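Local coordinates for putative uncharacterized protein (PDB 3RR6) that is of unknown function but belongs to the fumarylacetoacetate hydrolase family and may be a metal-binding isomerase or acetylpyruvate hydrolase, at residues Leu121-Gly126 with Ala212-Val217. Sequence-based numbering, arbitrary orientation.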
loop_
_atom_site.group_PDB
_atom_site.type_symbol
_atom_site.label_atom_id
_atom_site.label_comp_id
_atom_site.label_asym_id
_atom_site.label_seq_id
_atom_site.Cartn_x
_atom_site.Cartn_y
_atom_site.Cartn_z
ATOM N N LEU A 121 -3.525 -0.207 -4.503
ATOM C CA LEU A 121 -4.110 0.741 -3.554
ATOM C C LEU A 121 -4.087 0.124 -2.161
ATOM O O LEU A 121 -4.504 -1.026 -1.982
ATOM C CB LEU A 121 -5.555 1.069 -3.945
ATOM C CG LEU A 121 -6.316 1.971 -2.971
ATOM C CD1 LEU A 121 -5.792 3.399 -3.051
ATOM C CD2 LEU A 121 -7.827 1.936 -3.255
ATOM N N ALA A 122 -3.603 0.889 -1.180
ATOM C CA ALA A 122 -3.510 0.436 0.205
ATOM C C ALA A 122 -4.498 1.161 1.102
ATOM O O ALA A 122 -4.516 2.385 1.147
ATOM C CB ALA A 122 -2.075 0.655 0.735
ATOM N N ILE A 123 -5.310 0.394 1.821
ATOM C CA ILE A 123 -6.202 0.916 2.860
ATOM C C ILE A 123 -5.421 0.983 4.168
ATOM O O ILE A 123 -4.742 0.024 4.535
ATOM C CB ILE A 123 -7.371 -0.057 3.087
ATOM C CG1 ILE A 123 -8.204 -0.259 1.823
ATOM C CG2 ILE A 123 -8.280 0.411 4.243
ATOM C CD1 ILE A 123 -9.073 -1.511 1.903
ATOM N N VAL A 124 -5.518 2.100 4.881
ATOM C CA VAL A 124 -4.947 2.207 6.219
ATOM C C VAL A 124 -6.084 2.335 7.230
ATOM O O VAL A 124 -6.891 3.275 7.164
ATOM C CB VAL A 124 -3.960 3.381 6.365
ATOM C CG1 VAL A 124 -3.328 3.362 7.771
ATOM C CG2 VAL A 124 -2.873 3.332 5.259
ATOM N N ILE A 125 -6.143 1.387 8.164
ATOM C CA ILE A 125 -7.182 1.342 9.205
ATOM C C ILE A 125 -6.915 2.399 10.275
ATOM O O ILE A 125 -5.764 2.658 10.639
ATOM C CB ILE A 125 -7.236 -0.080 9.830
ATOM C CG1 ILE A 125 -7.605 -1.112 8.754
ATOM C CG2 ILE A 125 -8.155 -0.150 11.051
ATOM C CD1 ILE A 125 -9.003 -0.986 8.169
ATOM N N GLY A 126 -7.982 3.051 10.738
ATOM C CA GLY A 126 -7.864 4.132 11.713
ATOM C C GLY A 126 -8.478 3.893 13.085
ATOM O O GLY A 126 -8.292 4.714 13.978
ATOM N N ALA A 212 -16.175 -4.106 0.760
ATOM C CA ALA A 212 -16.257 -5.560 0.732
ATOM C C ALA A 212 -14.989 -6.194 1.299
ATOM O O ALA A 212 -15.050 -7.196 2.007
ATOM C CB ALA A 212 -16.496 -6.036 -0.702
ATOM N N ILE A 213 -13.844 -5.594 0.987
ATOM C CA ILE A 213 -12.559 -6.063 1.489
ATOM C C ILE A 213 -12.476 -5.933 3.003
ATOM O O ILE A 213 -12.095 -6.874 3.688
ATOM C CB ILE A 213 -11.393 -5.303 0.827
ATOM C CG1 ILE A 213 -11.327 -5.632 -0.660
ATOM C CG2 ILE A 213 -10.046 -5.655 1.502
ATOM C CD1 ILE A 213 -10.387 -4.716 -1.449
ATOM N N VAL A 214 -12.831 -4.760 3.519
ATOM C CA VAL A 214 -12.819 -4.545 4.980
ATOM C C VAL A 214 -13.812 -5.485 5.662
ATOM O O VAL A 214 -13.514 -6.062 6.712
ATOM C CB VAL A 214 -13.082 -3.078 5.326
ATOM C CG1 VAL A 214 -13.304 -2.889 6.834
ATOM C CG2 VAL A 214 -11.919 -2.216 4.846
ATOM N N GLU A 215 -14.988 -5.673 5.066
ATOM C CA GLU A 215 -15.952 -6.631 5.608
ATOM C C GLU A 215 -15.383 -8.052 5.708
ATOM O O GLU A 215 -15.506 -8.714 6.747
ATOM C CB GLU A 215 -17.252 -6.632 4.793
ATOM C CG GLU A 215 -18.346 -7.503 5.385
ATOM C CD GLU A 215 -19.636 -7.448 4.607
ATOM O OE1 GLU A 215 -20.257 -6.374 4.546
ATOM O OE2 GLU A 215 -20.041 -8.498 4.061
ATOM N N TRP A 216 -14.739 -8.512 4.642
ATOM C CA TRP A 216 -14.176 -9.862 4.632
ATOM C C TRP A 216 -13.050 -10.004 5.651
ATOM O O TRP A 216 -13.057 -10.940 6.465
ATOM C CB TRP A 216 -13.671 -10.217 3.233
ATOM C CG TRP A 216 -13.159 -11.611 3.084
ATOM C CD1 TRP A 216 -11.859 -12.027 3.211
ATOM C CD2 TRP A 216 -13.921 -12.780 2.749
ATOM N NE1 TRP A 216 -11.775 -13.381 2.986
ATOM C CE2 TRP A 216 -13.021 -13.866 2.692
ATOM C CE3 TRP A 216 -15.274 -13.011 2.480
ATOM C CZ2 TRP A 216 -13.434 -15.163 2.387
ATOM C CZ3 TRP A 216 -15.678 -14.299 2.181
ATOM C CH2 TRP A 216 -14.758 -15.360 2.140
ATOM N N VAL A 217 -12.085 -9.092 5.599
ATOM C CA VAL A 217 -10.899 -9.205 6.458
ATOM C C VAL A 217 -11.294 -9.060 7.930
ATOM O O VAL A 217 -10.845 -9.829 8.769
ATOM C CB VAL A 217 -9.824 -8.201 6.076
ATOM C CG1 VAL A 217 -8.651 -8.261 7.091
ATOM C CG2 VAL A 217 -9.327 -8.469 4.663
#
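Flat groups have no part in the meeting of I123 with I213 and V214: the indole of W216 points off another side of the helix, where it touches P89, and the contact is left to methyl groups. It illustrates how helix 210-220 packs on strand 115-125 within the fumarylacetoacetate hydrolase-like domain, through aliphatic branches rather than polar bonds. I123 is the strand's main contributor. Its CG1 stands beside the backbone N (chi1 -60°), and the nearly extended second torsion carries CD1 out toward the helix. There CD1 comes within 4.2 Å of V214 CG2. The same I123 CD1 lies 4.3 Å from I213 CG2, and a single strand methyl thereby faces two successive helix residues. The two helix methyls, I213 CG2 and V214 CG2, are themselves 5.2 Å apart. The backbones stay well apart, 8.8 Å between the CA atoms of I123 and V214, a spacing that the side chains bridge. All three principal residues are buried. I213 also leans on I229 of strand 228-230, whose backbone bonds to I123, and both I123 and I213 touch T231. On the other face of strand 115-125, A122 and V124 pack against L174 and I178 of strand 172-179. Beyond the closer pairs, I125 CD1 stays 4.6 Å from V214 CG2, a looser approach than that of I123.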